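Local coordinates for exodeoxyribonuclease 10 (Escherichia coli, PDB 4FZX), which degrades single- and double-stranded DNA from the 3' end toward the 5' end, as a magnesium-dependent exonuclease of the DEDDh family, at residues M33-R38 and I68-G73; G15-A20 and V37-P42. All blocks are in the same frame, centred on the assembly; numbering follows the deposited sequence.

Overall arrangement
Both contacts gather around the outer edge of the central sheet, where strand 28-36 pairs with strand 16-25, and they share Val-37 and Arg-38 where the first of these strands runs out. Contact 1 is a surface contact: strand residues Met-33 and His-35 meet the turn after helix 64-67, before strand 76-79, through aromatic rings, a selenium atom and one side-chain hydrogen bond. Contact 2 is mostly buried and nearer the metal site; it continues the pairing of strands 16-25 and 28-36 by a backbone bond and aliphatic packing, with an ion pair at its far end. Ile-19 connects the two, bonding to His-35 and packing on Tyr-71.

Contact 1 of 2, residues M33-R38 and I68-G73; sequences MSHLVR and IPHYYG
The ring of Tyr-71 is held from two sides: Met-33, present as selenomethionine, lies over one face, with SE 3.8 Å from the ring centroid, while its OH meets the edge of the His-35 ring. There His-35 ND1 and Tyr-71 OH share a 2.6 Å hydrogen bond that is close to straight (162°), and OH sits in the plane of the imidazole. The two rings therefore meet rim to rim, steeply tilted, with neither over the face of the other. His-70 adds a third ring. Its plane is only 14° from that of His-35, but the pair is slid apart, centroids 5.4 Å from each other, and overlap is slight; the closest atoms are His-35 NE2 and His-70 ND1 at 3.8 Å.

Met-33 runs out extended as far as SE, CG anti to the backbone N (chi1 -174°), and bends only at its terminal methyl; this carries CG to 3.7 Å from Tyr-71 CZ and sets SE above the ring. SE makes a Met-aromatic contact with the Tyr-71 ring and also packs against His-70, 3.3 Å from its carbonyl O and 3.8 Å from its CB. The phenol also packs on Ile-19 and Ser-21 of strand 16-25, and the backbone O of Tyr-71 takes hydrogen bonds from Tyr-77 and Arg-3.

Thus the turn at 68-71 is laid on the outermost strand of the exonuclease sheet by a small aromatic cluster. The bond to His-35 fixes the rotation of that imidazole and satisfies the oxygen of a buried tyrosine, whereas two histidines this close would probably resist being charged together.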
loop_
_atom_site.group_PDB
_atom_site.type_symbol
_atom_site.label_atom_id
_atom_site.label_comp_id
_atom_site.label_asym_id
_atom_site.label_seq_id
_atom_site.Cartn_x
_atom_site.Cartn_y
_atom_site.Cartn_z
HETATM N N MSE C 33 28.448 8.187 31.992
HETATM C CA MSE C 33 28.133 9.311 32.854
HETATM C C MSE C 33 26.793 8.996 33.535
HETATM O O MSE C 33 25.878 8.528 32.882
HETATM C CB MSE C 33 28.001 10.580 31.994
HETATM C CG MSE C 33 27.816 11.858 32.775
HETATM SE SE MSE C 33 27.848 13.469 31.639
HETATM C CE MSE C 33 29.585 13.284 30.825
ATOM N N SER C 34 26.697 9.215 34.843
ATOM C CA SER C 34 25.414 9.116 35.537
ATOM C C SER C 34 25.342 10.060 36.707
ATOM O O SER C 34 26.351 10.355 37.358
ATOM C CB SER C 34 25.149 7.685 36.021
ATOM O OG SER C 34 26.180 7.240 36.890
ATOM N N HIS C 35 24.139 10.530 36.984
ATOM C CA HIS C 35 23.907 11.306 38.181
ATOM C C HIS C 35 22.598 10.850 38.784
ATOM O O HIS C 35 21.572 10.770 38.072
ATOM C CB HIS C 35 23.785 12.800 37.852
ATOM C CG HIS C 35 25.029 13.398 37.289
ATOM N ND1 HIS C 35 25.383 13.267 35.961
ATOM C CD2 HIS C 35 26.032 14.090 37.882
ATOM C CE1 HIS C 35 26.530 13.890 35.755
ATOM N NE2 HIS C 35 26.933 14.416 36.898
ATOM N N LEU C 36 22.601 10.672 40.106
ATOM C CA LEU C 36 21.365 10.724 40.859
ATOM C C LEU C 36 20.925 12.169 41.001
ATOM O O LEU C 36 21.753 13.063 41.190
ATOM C CB LEU C 36 21.544 10.087 42.237
ATOM C CG LEU C 36 21.602 8.565 42.217
ATOM C CD1 LEU C 36 22.418 8.035 43.411
ATOM C CD2 LEU C 36 20.181 8.002 42.207
ATOM N N VAL C 37 19.618 12.374 41.028
ATOM C CA VAL C 37 19.058 13.692 40.888
ATOM C C VAL C 37 17.934 13.890 41.901
ATOM O O VAL C 37 17.112 12.987 42.111
ATOM C CB VAL C 37 18.475 13.895 39.477
ATOM C CG1 VAL C 37 17.700 15.221 39.399
ATOM C CG2 VAL C 37 19.570 13.828 38.436
ATOM N N ARG C 38 17.900 15.069 42.515
ATOM C CA ARG C 38 16.800 15.441 43.386
ATOM C C ARG C 38 15.571 15.856 42.575
ATOM O O ARG C 38 15.626 16.792 41.811
ATOM C CB ARG C 38 17.229 16.580 44.299
ATOM C CG ARG C 38 16.260 16.887 45.425
ATOM C CD ARG C 38 16.786 18.055 46.213
ATOM N NE ARG C 38 15.887 18.469 47.286
ATOM C CZ ARG C 38 16.093 19.535 48.054
ATOM N NH1 ARG C 38 17.159 20.309 47.854
ATOM N NH2 ARG C 38 15.230 19.839 49.015
ATOM N N ILE C 68 21.984 18.703 34.061
ATOM C CA ILE C 68 21.727 18.515 32.630
ATOM C C ILE C 68 22.815 19.062 31.688
ATOM O O ILE C 68 23.122 18.425 30.675
ATOM C CB ILE C 68 20.297 18.958 32.208
ATOM C CG1 ILE C 68 19.883 18.252 30.917
ATOM C CG2 ILE C 68 20.196 20.462 32.068
ATOM C CD1 ILE C 68 19.885 16.725 31.024
ATOM N N PRO C 69 23.478 20.176 32.065
ATOM C CA PRO C 69 24.475 20.712 31.121
ATOM C C PRO C 69 25.642 19.769 30.837
ATOM O O PRO C 69 26.216 19.832 29.760
ATOM C CB PRO C 69 24.957 22.002 31.797
ATOM C CG PRO C 69 23.822 22.372 32.744
ATOM C CD PRO C 69 23.321 21.046 33.244
ATOM N N HIS C 70 25.905 18.824 31.735
ATOM C CA HIS C 70 26.982 17.840 31.528
ATOM C C HIS C 70 26.701 16.877 30.393
ATOM O O HIS C 70 27.612 16.246 29.861
ATOM C CB HIS C 70 27.232 17.049 32.806
ATOM C CG HIS C 70 27.644 17.899 33.965
ATOM N ND1 HIS C 70 27.012 17.847 35.187
ATOM C CD2 HIS C 70 28.610 18.844 34.079
ATOM C CE1 HIS C 70 27.563 18.726 36.003
ATOM N NE2 HIS C 70 28.535 19.344 35.354
ATOM N N TYR C 71 25.440 16.812 29.994
ATOM C CA TYR C 71 24.995 15.933 28.922
ATOM C C TYR C 71 24.903 16.642 27.569
ATOM O O TYR C 71 24.725 15.979 26.527
ATOM C CB TYR C 71 23.649 15.289 29.304
ATOM C CG TYR C 71 23.781 14.394 30.526
ATOM C CD1 TYR C 71 24.075 13.039 30.391
ATOM C CD2 TYR C 71 23.755 14.935 31.812
ATOM C CE1 TYR C 71 24.293 12.225 31.525
ATOM C CE2 TYR C 71 23.980 14.143 32.945
ATOM C CZ TYR C 71 24.234 12.783 32.789
ATOM O OH TYR C 71 24.446 11.997 33.900
ATOM N N TYR C 72 25.075 17.969 27.567
ATOM C CA TYR C 72 25.236 18.719 26.302
ATOM C C TYR C 72 26.453 18.243 25.525
ATOM O O TYR C 72 27.364 17.618 26.086
ATOM C CB TYR C 72 25.349 20.236 26.543
ATOM C CG TYR C 72 24.139 20.867 27.198
ATOM C CD1 TYR C 72 22.895 20.260 27.135
ATOM C CD2 TYR C 72 24.240 22.086 27.853
ATOM C CE1 TYR C 72 21.795 20.804 27.780
ATOM C CE2 TYR C 72 23.131 22.658 28.483
ATOM C CZ TYR C 72 21.916 22.004 28.444
ATOM O OH TYR C 72 20.808 22.565 29.040
ATOM N N GLY C 73 26.447 18.493 24.222
ATOM C CA GLY C 73 27.659 18.307 23.404
ATOM C C GLY C 73 27.555 17.222 22.347
ATOM O O GLY C 73 28.581 16.723 21.873
#

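Contact 2 of 2, residues G15-A20 and V37-P42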
loop_
_atom_site.group_PDB
_atom_site.type_symbol
_atom_site.label_atom_id
_atom_site.label_comp_id
_atom_site.label_asym_id
_atom_site.label_seq_id
_atom_site.Cartn_x
_atom_site.Cartn_y
_atom_site.Cartn_z
ATOM N N GLY C 15 9.488 14.261 36.833
ATOM C CA GLY C 15 10.309 14.290 38.039
ATOM C C GLY C 15 11.468 13.313 37.920
ATOM O O GLY C 15 11.263 12.117 37.747
ATOM N N ILE C 16 12.685 13.829 38.004
ATOM C CA ILE C 16 13.869 13.073 37.638
ATOM C C ILE C 16 14.611 12.654 38.887
ATOM O O ILE C 16 14.914 13.501 39.743
ATOM C CB ILE C 16 14.813 13.934 36.816
ATOM C CG1 ILE C 16 14.014 14.735 35.776
ATOM C CG2 ILE C 16 15.952 13.078 36.205
ATOM C CD1 ILE C 16 13.297 13.851 34.728
ATOM N N VAL C 17 14.911 11.360 38.997
ATOM C CA VAL C 17 15.687 10.860 40.132
ATOM C C VAL C 17 17.043 10.335 39.709
ATOM O O VAL C 17 17.959 10.237 40.529
ATOM C CB VAL C 17 14.928 9.778 40.947
ATOM C CG1 VAL C 17 13.657 10.370 41.537
ATOM C CG2 VAL C 17 14.583 8.572 40.070
ATOM N N GLU C 18 17.182 10.017 38.425
ATOM C CA GLU C 18 18.473 9.612 37.879
ATOM C C GLU C 18 18.551 9.926 36.380
ATOM O O GLU C 18 17.586 9.757 35.648
ATOM C CB GLU C 18 18.705 8.106 38.105
ATOM C CG GLU C 18 20.184 7.687 38.097
ATOM C CD GLU C 18 20.409 6.217 38.459
ATOM O OE1 GLU C 18 19.481 5.390 38.284
ATOM O OE2 GLU C 18 21.543 5.873 38.871
ATOM N N ILE C 19 19.736 10.293 35.918
ATOM C CA ILE C 19 19.996 10.365 34.497
ATOM C C ILE C 19 21.373 9.783 34.215
ATOM O O ILE C 19 22.272 9.810 35.083
ATOM C CB ILE C 19 19.956 11.814 34.011
ATOM C CG1 ILE C 19 20.041 11.870 32.481
ATOM C CG2 ILE C 19 21.096 12.631 34.669
ATOM C CD1 ILE C 19 19.781 13.278 31.894
ATOM N N ALA C 20 21.553 9.286 33.001
ATOM C CA ALA C 20 22.820 8.686 32.603
ATOM C C ALA C 20 22.951 8.709 31.086
ATOM O O ALA C 20 21.946 8.861 30.373
ATOM C CB ALA C 20 22.901 7.262 33.112
ATOM N N VAL C 37 19.618 12.374 41.028
ATOM C CA VAL C 37 19.058 13.692 40.888
ATOM C C VAL C 37 17.934 13.890 41.901
ATOM O O VAL C 37 17.112 12.987 42.111
ATOM C CB VAL C 37 18.475 13.895 39.477
ATOM C CG1 VAL C 37 17.700 15.221 39.399
ATOM C CG2 VAL C 37 19.570 13.828 38.436
ATOM N N ARG C 38 17.900 15.069 42.515
ATOM C CA ARG C 38 16.800 15.441 43.386
ATOM C C ARG C 38 15.571 15.856 42.575
ATOM O O ARG C 38 15.626 16.792 41.811
ATOM C CB ARG C 38 17.229 16.580 44.299
ATOM C CG ARG C 38 16.260 16.887 45.425
ATOM C CD ARG C 38 16.786 18.055 46.213
ATOM N NE ARG C 38 15.887 18.469 47.286
ATOM C CZ ARG C 38 16.093 19.535 48.054
ATOM N NH1 ARG C 38 17.159 20.309 47.854
ATOM N NH2 ARG C 38 15.230 19.839 49.015
ATOM N N PRO C 39 14.453 15.148 42.744
ATOM C CA PRO C 39 13.322 15.393 41.854
ATOM C C PRO C 39 12.500 16.613 42.280
ATOM O O PRO C 39 12.605 17.060 43.412
ATOM C CB PRO C 39 12.489 14.118 42.008
ATOM C CG PRO C 39 12.769 13.683 43.403
ATOM C CD PRO C 39 14.202 14.028 43.672
ATOM N N ASP C 40 11.672 17.126 41.375
ATOM C CA ASP C 40 10.859 18.300 41.657
ATOM C C ASP C 40 9.558 17.904 42.371
ATOM O O ASP C 40 8.661 18.725 42.545
ATOM C CB ASP C 40 10.546 19.064 40.357
ATOM C CG ASP C 40 9.774 18.214 39.330
ATOM O OD1 ASP C 40 9.440 17.046 39.620
ATOM O OD2 ASP C 40 9.507 18.717 38.220
ATOM N N ARG C 41 9.451 16.635 42.750
ATOM C CA ARG C 41 8.203 16.102 43.274
ATOM C C ARG C 41 8.465 14.770 43.961
ATOM O O ARG C 41 9.532 14.185 43.782
ATOM C CB ARG C 41 7.187 15.926 42.145
ATOM C CG ARG C 41 7.430 14.693 41.288
ATOM C CD ARG C 41 6.628 14.761 40.004
ATOM N NE ARG C 41 7.076 15.860 39.160
ATOM C CZ ARG C 41 6.508 16.198 38.009
ATOM N NH1 ARG C 41 5.470 15.498 37.547
ATOM N NH2 ARG C 41 6.992 17.219 37.310
ATOM N N PRO C 42 7.485 14.276 44.742
ATOM C CA PRO C 42 7.684 13.014 45.451
ATOM C C PRO C 42 7.802 11.838 44.483
ATOM O O PRO C 42 7.165 11.831 43.432
ATOM C CB PRO C 42 6.408 12.872 46.308
ATOM C CG PRO C 42 5.691 14.215 46.206
ATOM C CD PRO C 42 6.109 14.785 44.890
HETATM O O HOH W 1 12.858 16.714 38.486
#
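Val-17 O accepts the backbone N-H of Val-37 at 2.8 Å, with an N-H...O angle of 153° and the donor well above the carbonyl plane. The same two residues meet a second time, since Val-17 CA lies 3.2 Å from Val-37 O in a CA-H...O contact. The pairing of strands 16-25 and 28-36 is thereby carried on as the second strand gives way to loop.

Around this bond the packing is aliphatic. With CG1 of Val-37 anti to its own nitrogen (chi1 172°), that methyl rests 3.3 Å from Ile-16 O, and the other, CG2, turns to Ile-19 CG2. Pro-39 packs on the side chain of Val-17, CG to CG1 3.9 Å. Farther along, a water accepts from both Ile-16 N (2.9 Å) and Asp-40 N, bridging the two segments where no direct backbone bond joins them.

At the far end of the contact, Arg-41 grips Asp-40 side-on: NE bonds OD1 at 2.7 Å and NH2 bonds OD2 at 3.1 Å, both on the syn side, though tilted out of the carboxylate plane. A bend at chi3 (65°) swings the guanidinium back to this position, with Gly-15 N over one of its faces. Gly-15, bare of any side chain, lets Asp-40 OD1 come close to its CA. A leucine in place of Arg-41 would probably leave the Asp-40 carboxylate without its charged mate and able to turn away from Gly-15.

Val-17 and Glu-18 both face Glu-8 in a classic beta bulge, and Glu-8 is a ligand of the sodium site, while Glu-18 itself pairs with Arg-135. The bulge and the Val-37 bond thus tie the start of the loop leading to helix 45-51 to the strand that pairs with a metal ligand, while the Asp-40/Arg-41 ion pair probably keeps the carboxylate turned against Gly-15.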